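Local atomic coordinates of computational Design of Enzyme (Synthetic construct, PDB entry 3TP4), a protein that is a computationally designed enzyme on a glycosyl hydrolase family 26 scaffold, probably built to carry an activated serine in a catalytic triad. Residues 37-42 with 54-59; 65-70 with 102-107; 191-196 with 233-238. All coordinates share one frame; numbering follows the deposited sequence.

Contact 1: residues 37-42 with 54-59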
loop_
_atom_site.group_PDB
_atom_site.type_symbol
_atom_site.label_atom_id
_atom_site.label_comp_id
_atom_site.label_asym_id
_atom_site.label_seq_id
_atom_site.Cartn_x
_atom_site.Cartn_y
_atom_site.Cartn_z
ATOM N N HIS A 37 -4.858 5.841 -12.369
ATOM C CA HIS A 37 -3.676 4.995 -12.553
ATOM C C HIS A 37 -3.060 5.186 -13.938
ATOM O O HIS A 37 -3.769 5.146 -14.954
ATOM C CB HIS A 37 -4.054 3.529 -12.341
ATOM C CG HIS A 37 -2.907 2.664 -11.919
ATOM N ND1 HIS A 37 -2.434 2.634 -10.625
ATOM C CD2 HIS A 37 -2.136 1.801 -12.622
ATOM C CE1 HIS A 37 -1.420 1.790 -10.548
ATOM N NE2 HIS A 37 -1.220 1.269 -11.746
ATOM N N GLY A 38 -1.749 5.409 -13.967
ATOM C CA GLY A 38 -1.014 5.607 -15.206
ATOM C C GLY A 38 -1.620 6.729 -16.021
ATOM O O GLY A 38 -1.820 6.605 -17.232
ATOM N N THR A 39 -1.916 7.839 -15.358
ATOM C CA THR A 39 -2.811 8.820 -15.954
ATOM C C THR A 39 -2.158 9.589 -17.097
ATOM O O THR A 39 -2.844 10.019 -18.017
ATOM C CB THR A 39 -3.410 9.782 -14.909
ATOM O OG1 THR A 39 -4.527 10.469 -15.486
ATOM C CG2 THR A 39 -2.375 10.797 -14.434
ATOM N N THR A 40 -0.837 9.752 -17.028
ATOM C CA THR A 40 -0.087 10.415 -18.090
ATOM C C THR A 40 0.720 9.430 -18.937
ATOM O O THR A 40 1.526 9.844 -19.767
ATOM C CB THR A 40 0.877 11.505 -17.556
ATOM O OG1 THR A 40 1.786 10.934 -16.604
ATOM C CG2 THR A 40 0.113 12.660 -16.908
ATOM N N SER A 41 0.491 8.137 -18.737
ATOM C CA SER A 41 1.268 7.108 -19.424
ATOM C C SER A 41 0.407 6.230 -20.335
ATOM O O SER A 41 0.907 5.647 -21.293
ATOM C CB SER A 41 2.044 6.249 -18.412
ATOM O OG SER A 41 1.176 5.683 -17.436
ATOM N N SER A 42 -0.885 6.139 -20.030
ATOM C CA SER A 42 -1.842 5.420 -20.873
ATOM C C SER A 42 -3.065 6.301 -21.097
ATOM O O SER A 42 -3.672 6.753 -20.136
ATOM C CB SER A 42 -2.284 4.121 -20.201
ATOM O OG SER A 42 -1.167 3.346 -19.803
ATOM N N SER A 54 -3.046 13.656 -20.287
ATOM C CA SER A 54 -3.942 12.699 -19.628
ATOM C C SER A 54 -5.377 12.775 -20.160
ATOM O O SER A 54 -5.879 13.865 -20.429
ATOM C CB SER A 54 -3.957 12.981 -18.125
ATOM O OG SER A 54 -4.979 12.253 -17.468
ATOM N N ASP A 55 -6.043 11.631 -20.296
ATOM C CA ASP A 55 -7.469 11.622 -20.621
ATOM C C ASP A 55 -8.274 12.419 -19.593
ATOM O O ASP A 55 -9.312 12.986 -19.913
ATOM C CB ASP A 55 -8.032 10.201 -20.636
ATOM C CG ASP A 55 -7.572 9.397 -21.839
ATOM O OD1 ASP A 55 -6.996 9.994 -22.765
ATOM O OD2 ASP A 55 -7.795 8.171 -21.849
ATOM N N VAL A 56 -7.808 12.421 -18.351
ATOM C CA VAL A 56 -8.508 13.124 -17.287
ATOM C C VAL A 56 -8.471 14.623 -17.539
ATOM O O VAL A 56 -9.474 15.308 -17.392
ATOM C CB VAL A 56 -7.902 12.833 -15.909
ATOM C CG1 VAL A 56 -8.594 13.689 -14.851
ATOM C CG2 VAL A 56 -8.041 11.364 -15.575
ATOM N N LYS A 57 -7.302 15.124 -17.912
ATOM C CA LYS A 57 -7.162 16.525 -18.279
ATOM C C LYS A 57 -8.036 16.848 -19.495
ATOM O O LYS A 57 -8.735 17.861 -19.507
ATOM C CB LYS A 57 -5.681 16.845 -18.541
ATOM C CG LYS A 57 -5.399 18.185 -19.216
ATOM C CD LYS A 57 -5.800 19.368 -18.335
ATOM C CE LYS A 57 -5.473 20.691 -19.017
ATOM N NZ LYS A 57 -5.823 21.875 -18.171
ATOM N N ASN A 58 -8.019 15.986 -20.509
ATOM C CA ASN A 58 -8.795 16.267 -21.724
ATOM C C ASN A 58 -10.300 16.246 -21.491
ATOM O O ASN A 58 -11.031 17.035 -22.082
ATOM C CB ASN A 58 -8.418 15.330 -22.878
ATOM C CG ASN A 58 -6.970 15.507 -23.323
ATOM O OD1 ASN A 58 -6.334 16.511 -23.015
ATOM N ND2 ASN A 58 -6.444 14.523 -24.040
ATOM N N VAL A 59 -10.771 15.345 -20.635
ATOM C CA VAL A 59 -12.214 15.245 -20.408
ATOM C C VAL A 59 -12.747 16.206 -19.340
ATOM O O VAL A 59 -13.878 16.659 -19.446
ATOM C CB VAL A 59 -12.656 13.806 -20.074
ATOM C CG1 VAL A 59 -12.213 12.854 -21.176
ATOM C CG2 VAL A 59 -12.100 13.375 -18.753
HETATM O O HOH W 1 -4.990 9.110 -19.317
#

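Contact 2: residues 65-70 with 102-107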
loop_
_atom_site.group_PDB
_atom_site.type_symbol
_atom_site.label_atom_id
_atom_site.label_comp_id
_atom_site.label_asym_id
_atom_site.label_seq_id
_atom_site.Cartn_x
_atom_site.Cartn_y
_atom_site.Cartn_z
ATOM N N ALA A 65 -5.820 14.701 -8.835
ATOM C CA ALA A 65 -5.028 15.113 -7.672
ATOM C C ALA A 65 -4.066 14.000 -7.278
ATOM O O ALA A 65 -3.012 14.259 -6.690
ATOM C CB ALA A 65 -5.940 15.467 -6.487
ATOM N N VAL A 66 -4.431 12.759 -7.593
ATOM C CA VAL A 66 -3.565 11.620 -7.291
ATOM C C VAL A 66 -3.154 10.897 -8.584
ATOM O O VAL A 66 -4.000 10.551 -9.401
ATOM C CB VAL A 66 -4.232 10.644 -6.300
ATOM C CG1 VAL A 66 -3.537 9.284 -6.343
ATOM C CG2 VAL A 66 -4.219 11.232 -4.857
ATOM N N PHE A 67 -1.851 10.710 -8.770
ATOM C CA PHE A 67 -1.312 9.985 -9.921
ATOM C C PHE A 67 -0.871 8.615 -9.430
ATOM O O PHE A 67 0.065 8.515 -8.629
ATOM C CB PHE A 67 -0.076 10.716 -10.483
ATOM C CG PHE A 67 -0.386 12.003 -11.237
ATOM C CD1 PHE A 67 -1.050 13.053 -10.618
ATOM C CD2 PHE A 67 0.044 12.174 -12.547
ATOM C CE1 PHE A 67 -1.308 14.245 -11.304
ATOM C CE2 PHE A 67 -0.211 13.367 -13.238
ATOM C CZ PHE A 67 -0.885 14.395 -12.617
ATOM N N GLY A 68 -1.529 7.556 -9.890
ATOM C CA GLY A 68 -1.167 6.212 -9.465
ATOM C C GLY A 68 -0.243 5.521 -10.464
ATOM O O GLY A 68 -0.303 5.800 -11.659
ATOM N N TRP A 69 0.603 4.619 -9.967
ATOM C CA TRP A 69 1.564 3.885 -10.789
ATOM C C TRP A 69 1.812 2.495 -10.205
ATOM O O TRP A 69 1.663 2.291 -9.003
ATOM C CB TRP A 69 2.907 4.589 -10.793
ATOM C CG TRP A 69 2.882 6.035 -10.978
ATOM C CD1 TRP A 69 3.050 6.981 -10.018
ATOM C CD2 TRP A 69 2.740 6.732 -12.215
ATOM N NE1 TRP A 69 3.007 8.229 -10.576
ATOM C CE2 TRP A 69 2.820 8.104 -11.927
ATOM C CE3 TRP A 69 2.545 6.326 -13.540
ATOM C CZ2 TRP A 69 2.705 9.084 -12.916
ATOM C CZ3 TRP A 69 2.434 7.298 -14.523
ATOM C CH2 TRP A 69 2.510 8.658 -14.207
ATOM N N SER A 70 2.206 1.544 -11.048
ATOM C CA SER A 70 2.556 0.203 -10.564
ATOM C C SER A 70 4.066 -0.007 -10.635
ATOM O O SER A 70 4.710 0.514 -11.535
ATOM C CB SER A 70 1.864 -0.869 -11.406
ATOM O OG SER A 70 0.457 -0.791 -11.271
ATOM N N ASP A 102 4.494 15.622 -9.861
ATOM C CA ASP A 102 4.743 16.532 -8.761
ATOM C C ASP A 102 4.722 17.966 -9.289
ATOM O O ASP A 102 4.185 18.861 -8.643
ATOM C CB ASP A 102 6.104 16.244 -8.107
ATOM C CG ASP A 102 6.446 17.244 -7.016
ATOM O OD1 ASP A 102 5.838 17.181 -5.926
ATOM O OD2 ASP A 102 7.326 18.096 -7.242
ATOM N N ALA A 103 5.309 18.179 -10.462
ATOM C CA ALA A 103 5.387 19.527 -11.027
ATOM C C ALA A 103 3.995 20.002 -11.429
ATOM O O ALA A 103 3.664 21.184 -11.297
ATOM C CB ALA A 103 6.330 19.562 -12.208
ATOM N N ILE A 104 3.183 19.069 -11.913
ATOM C CA ILE A 104 1.790 19.371 -12.221
ATOM C C ILE A 104 1.014 19.757 -10.957
ATOM O O ILE A 104 0.082 20.551 -11.016
ATOM C CB ILE A 104 1.102 18.200 -12.954
ATOM C CG1 ILE A 104 1.601 18.140 -14.401
ATOM C CG2 ILE A 104 -0.409 18.378 -12.951
ATOM C CD1 ILE A 104 1.103 16.965 -15.174
ATOM N N GLY A 105 1.417 19.205 -9.814
ATOM C CA GLY A 105 0.762 19.513 -8.553
ATOM C C GLY A 105 0.031 18.326 -7.943
ATOM O O GLY A 105 -0.665 18.463 -6.936
ATOM N N GLY A 106 0.195 17.155 -8.548
ATOM C CA GLY A 106 -0.456 15.950 -8.057
ATOM C C GLY A 106 0.302 15.250 -6.937
ATOM O O GLY A 106 1.466 15.568 -6.668
ATOM N N VAL A 107 -0.369 14.296 -6.287
ATOM C CA VAL A 107 0.238 13.428 -5.273
ATOM C C VAL A 107 0.465 12.041 -5.885
ATOM O O VAL A 107 -0.397 11.506 -6.579
ATOM C CB VAL A 107 -0.668 13.309 -4.011
ATOM C CG1 VAL A 107 -0.135 12.244 -3.031
ATOM C CG2 VAL A 107 -0.794 14.665 -3.312
#

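Contact 3: residues 191-196 with 233-238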
loop_
_atom_site.group_PDB
_atom_site.type_symbol
_atom_site.label_atom_id
_atom_site.label_comp_id
_atom_site.label_asym_id
_atom_site.label_seq_id
_atom_site.Cartn_x
_atom_site.Cartn_y
_atom_site.Cartn_z
ATOM N N GLY A 191 -0.385 -14.431 9.003
ATOM C CA GLY A 191 0.864 -14.233 9.725
ATOM C C GLY A 191 2.032 -14.066 8.769
ATOM O O GLY A 191 2.937 -13.272 9.003
ATOM N N GLU A 192 2.011 -14.816 7.672
ATOM C CA GLU A 192 3.080 -14.739 6.694
ATOM C C GLU A 192 2.954 -13.446 5.888
ATOM O O GLU A 192 3.957 -12.816 5.538
ATOM C CB GLU A 192 3.064 -15.967 5.776
ATOM C CG GLU A 192 3.467 -17.283 6.460
ATOM C CD GLU A 192 3.551 -18.439 5.460
ATOM O OE1 GLU A 192 2.493 -18.978 5.068
ATOM O OE2 GLU A 192 4.668 -18.797 5.056
ATOM N N TYR A 193 1.723 -13.039 5.590
ATOM C CA TYR A 193 1.544 -11.742 4.951
ATOM C C TYR A 193 2.100 -10.619 5.842
ATOM O O TYR A 193 2.776 -9.702 5.366
ATOM C CB TYR A 193 0.084 -11.445 4.617
ATOM C CG TYR A 193 -0.047 -10.082 3.967
ATOM C CD1 TYR A 193 0.229 -9.912 2.625
ATOM C CD2 TYR A 193 -0.388 -8.963 4.711
ATOM C CE1 TYR A 193 0.142 -8.680 2.023
ATOM C CE2 TYR A 193 -0.472 -7.715 4.121
ATOM C CZ TYR A 193 -0.215 -7.585 2.776
ATOM O OH TYR A 193 -0.282 -6.362 2.180
ATOM N N GLN A 194 1.790 -10.692 7.130
ATOM C CA GLN A 194 2.225 -9.666 8.068
ATOM C C GLN A 194 3.751 -9.597 8.135
ATOM O O GLN A 194 4.321 -8.510 8.176
ATOM C CB GLN A 194 1.623 -9.914 9.456
ATOM C CG GLN A 194 0.122 -9.657 9.522
ATOM C CD GLN A 194 -0.521 -10.242 10.766
ATOM O OE1 GLN A 194 -0.028 -11.219 11.337
ATOM N NE2 GLN A 194 -1.633 -9.647 11.191
ATOM N N GLU A 195 4.424 -10.745 8.141
ATOM C CA GLU A 195 5.880 -10.705 8.194
ATOM C C GLU A 195 6.461 -10.189 6.884
ATOM O O GLU A 195 7.487 -9.512 6.893
ATOM C CB GLU A 195 6.489 -12.061 8.577
ATOM C CG GLU A 195 6.113 -12.503 9.984
ATOM C CD GLU A 195 6.411 -11.435 11.042
ATOM O OE1 GLU A 195 7.440 -10.730 10.935
ATOM O OE2 GLU A 195 5.611 -11.310 11.983
ATOM N N LEU A 196 5.802 -10.491 5.762
ATOM C CA LEU A 196 6.262 -9.989 4.465
ATOM C C LEU A 196 6.165 -8.464 4.441
ATOM O O LEU A 196 7.103 -7.778 4.036
ATOM C CB LEU A 196 5.427 -10.573 3.308
ATOM C CG LEU A 196 5.529 -9.860 1.948
ATOM C CD1 LEU A 196 6.946 -9.895 1.406
ATOM C CD2 LEU A 196 4.544 -10.439 0.903
ATOM N N THR A 233 -5.474 -9.284 7.864
ATOM C CA THR A 233 -4.115 -9.219 7.348
ATOM C C THR A 233 -3.374 -7.933 7.732
ATOM O O THR A 233 -2.321 -7.625 7.167
ATOM C CB THR A 233 -4.105 -9.371 5.806
ATOM O OG1 THR A 233 -4.739 -8.235 5.195
ATOM C CG2 THR A 233 -4.858 -10.649 5.389
ATOM N N TYR A 234 -3.919 -7.190 8.694
ATOM C CA TYR A 234 -3.353 -5.906 9.098
ATOM C C TYR A 234 -1.922 -6.045 9.627
ATOM O O TYR A 234 -1.681 -6.796 10.560
ATOM C CB TYR A 234 -4.228 -5.297 10.185
ATOM C CG TYR A 234 -3.782 -3.932 10.662
ATOM C CD1 TYR A 234 -3.591 -2.887 9.759
ATOM C CD2 TYR A 234 -3.589 -3.675 12.018
ATOM C CE1 TYR A 234 -3.199 -1.632 10.195
ATOM C CE2 TYR A 234 -3.202 -2.416 12.465
ATOM C CZ TYR A 234 -3.004 -1.402 11.543
ATOM O OH TYR A 234 -2.620 -0.153 11.971
ATOM N N PRO A 235 -0.965 -5.314 9.035
ATOM C CA PRO A 235 0.434 -5.451 9.466
ATOM C C PRO A 235 0.741 -4.844 10.841
ATOM O O PRO A 235 1.736 -5.228 11.453
ATOM C CB PRO A 235 1.219 -4.707 8.365
ATOM C CG PRO A 235 0.328 -4.683 7.209
ATOM C CD PRO A 235 -1.071 -4.545 7.791
ATOM N N GLY A 236 -0.081 -3.912 11.311
ATOM C CA GLY A 236 0.141 -3.307 12.617
ATOM C C GLY A 236 0.342 -1.802 12.564
ATOM O O GLY A 236 0.793 -1.265 11.552
ATOM N N ASP A 237 0.038 -1.127 13.672
ATOM C CA ASP A 237 0.137 0.329 13.753
ATOM C C ASP A 237 1.531 0.876 13.453
ATOM O O ASP A 237 1.665 1.975 12.913
ATOM C CB ASP A 237 -0.292 0.828 15.132
ATOM C CG ASP A 237 -1.727 0.470 15.469
ATOM O OD1 ASP A 237 -2.490 0.070 14.566
ATOM O OD2 ASP A 237 -2.094 0.606 16.651
ATOM N N ALA A 238 2.570 0.127 13.804
ATOM C CA ALA A 238 3.934 0.604 13.576
ATOM C C ALA A 238 4.340 0.499 12.112
ATOM O O ALA A 238 5.447 0.885 11.744
ATOM C CB ALA A 238 4.925 -0.178 14.444
#

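Contact 1: residues 37-42 with 54-59
The hydroxyls of T39 and S54 join the loop behind strand 32-37 to the start of helix 55-60, T39 OG1 lying 2.7 Å from S54 OG in a hydrogen bond. Each oxygen also has a second partner. S54 OG accepts the backbone N-H of V56 over 3.0 Å, with a bent N-H...O angle of 141°, while T39 OG1 is hydrogen-bonded to ND1 of H36. With OG1 trans to its own amide nitrogen (chi1 -165°), T39 turns its hydroxyl to the helix and its methyl CG2 to the ring of F67.

S54 is thus the N-cap of helix 55-60, and the loop threonine adds a bond to the capping oxygen. In this TIM barrel the two segments belong to the connection between neighbouring parallel strands 32-37 and 66-70.

A bridging water makes the second polar link. It donates to T39 O at 2.7 Å and to S42 O at 2.8 Å, and accepts from D55 N at 2.9 Å, so the water takes up the first helix amide and is itself held in place by the two loop carbonyls. The carboxylate of D55 turns to other partners, among them T45, L44 and N324. S54 CA lies 3.3 Å from T39 O in a CA-H...O contact.

Van der Waals contact is slight. The V56 methyl CG2 comes to 3.6 Å from the hydroxyl oxygen T39 OG1, the two side chains crossing at about a right angle, and carbon meets carbon where the methyl CG2 of T40 lies 4.3 Å from S54 CB.

Contact 2: residues 65-70 with 102-107
Two backbone hydrogen bonds tie V107 to the residues flanking V66. V107 N donates to A65 O over 2.7 Å with an N-H...O angle of 168°, and F67 N donates to V107 O over an equal 2.7 Å at 164°. V66 and V107 therefore form a parallel bridge. A CA-H...O contact, V66 CA to V107 O at 3.2 Å, brings a second hydrogen donor to the same carbonyl.

The apolar contacts divide between the two faces of the sheet. On one, V66 CG2 approaches V107 CB at 4.2 Å, and L33 and T109 also touch V66. On the other stands the F67 ring, its CZ 4.0 Å from I104 CG2 and the two side chains nearly perpendicular. With CG trans to the carbonyl carbon (chi1 -73°), the phenyl group is directed back toward the loop that enters strand 107-113, bringing CE1 within 3.8 Å of G106 CA. A beta carbon on G106 would run into CE1, so the glycine lets ring and chain meet closely. V107 O lies at the edge of the ring, near its plane, while A101 adds a further contact to F67.

G105, at positive phi, is the C-prime residue of a Schellman motif that ends helix 87-104: G106 N returns to A101 O, and G105 N makes a weak bond to D102 O. The chain then turns directly into its next strand. Strand 66-70, helix 87-104 and strand 107-113 form a beta-alpha-beta crossover, the repeating element of the TIM barrel, and the contact closes the end of that unit where the helix gives way to the second strand.

Contact 3: residues 191-196 with 233-238
In this TIM barrel, helix 190-207 lies between strands 168-174 and 213-217, after the short helix 184-188, and its N-terminal half packs on the loop that leads from helix 227-230 to strand 242-249. Y193 and Q194 make the contact.

Y193 turns a ring edge to T233 O, which lies near the ring plane 3.4 Å from CD2 of Y193; the same CD2 is 3.9 Å from T233 CB. A looser apolar contact joins Y193 CE2 to P235 CG at 4.4 Å. The phenol oxygen is hydrogen-bonded to W173 O, outside this loop, and W217 packs against both Y193 and P235.

Q194 runs extended beyond CG (chi2 165°), its CG passing 4.2 Å from P235 CA, and its amide NE2 donates to Y234 O at 2.9 Å. With an alanine here, Y234 O would probably lose its amide donor and P235 the packing of CG. The bond is bent, with an N-H...O angle of 139°, and the donor stands above the carbonyl plane.

Within the loop, G236 N sits over the centre of the Y234 ring, and Y234 OH donates to D237 OD1 over 2.6 Å.

How the contacts relate
The three contacts follow one another along the chain, all within the glycosyl hydrolase family 26 range and its parallel barrel. Contacts 1 and 2 are neighbours, their centres about 11 Å apart. They meet where strand 32-37 pairs with strand 66-70: G38 N probably bonds to G68 O, and H37 NE2 lies 2.7 Å from S70 OG. With E320 on ND1 of H37, S70, H37 and E320 have the geometry of a Ser-His-Glu triad, so both contacts lie by the probable designed site. Contact 3, centred about 34 Å from contact 1 and 27 Å from contact 2, touches neither; it joins helix 190-207 to the loop before strand 242-249, on the opposite side of the chain's centre.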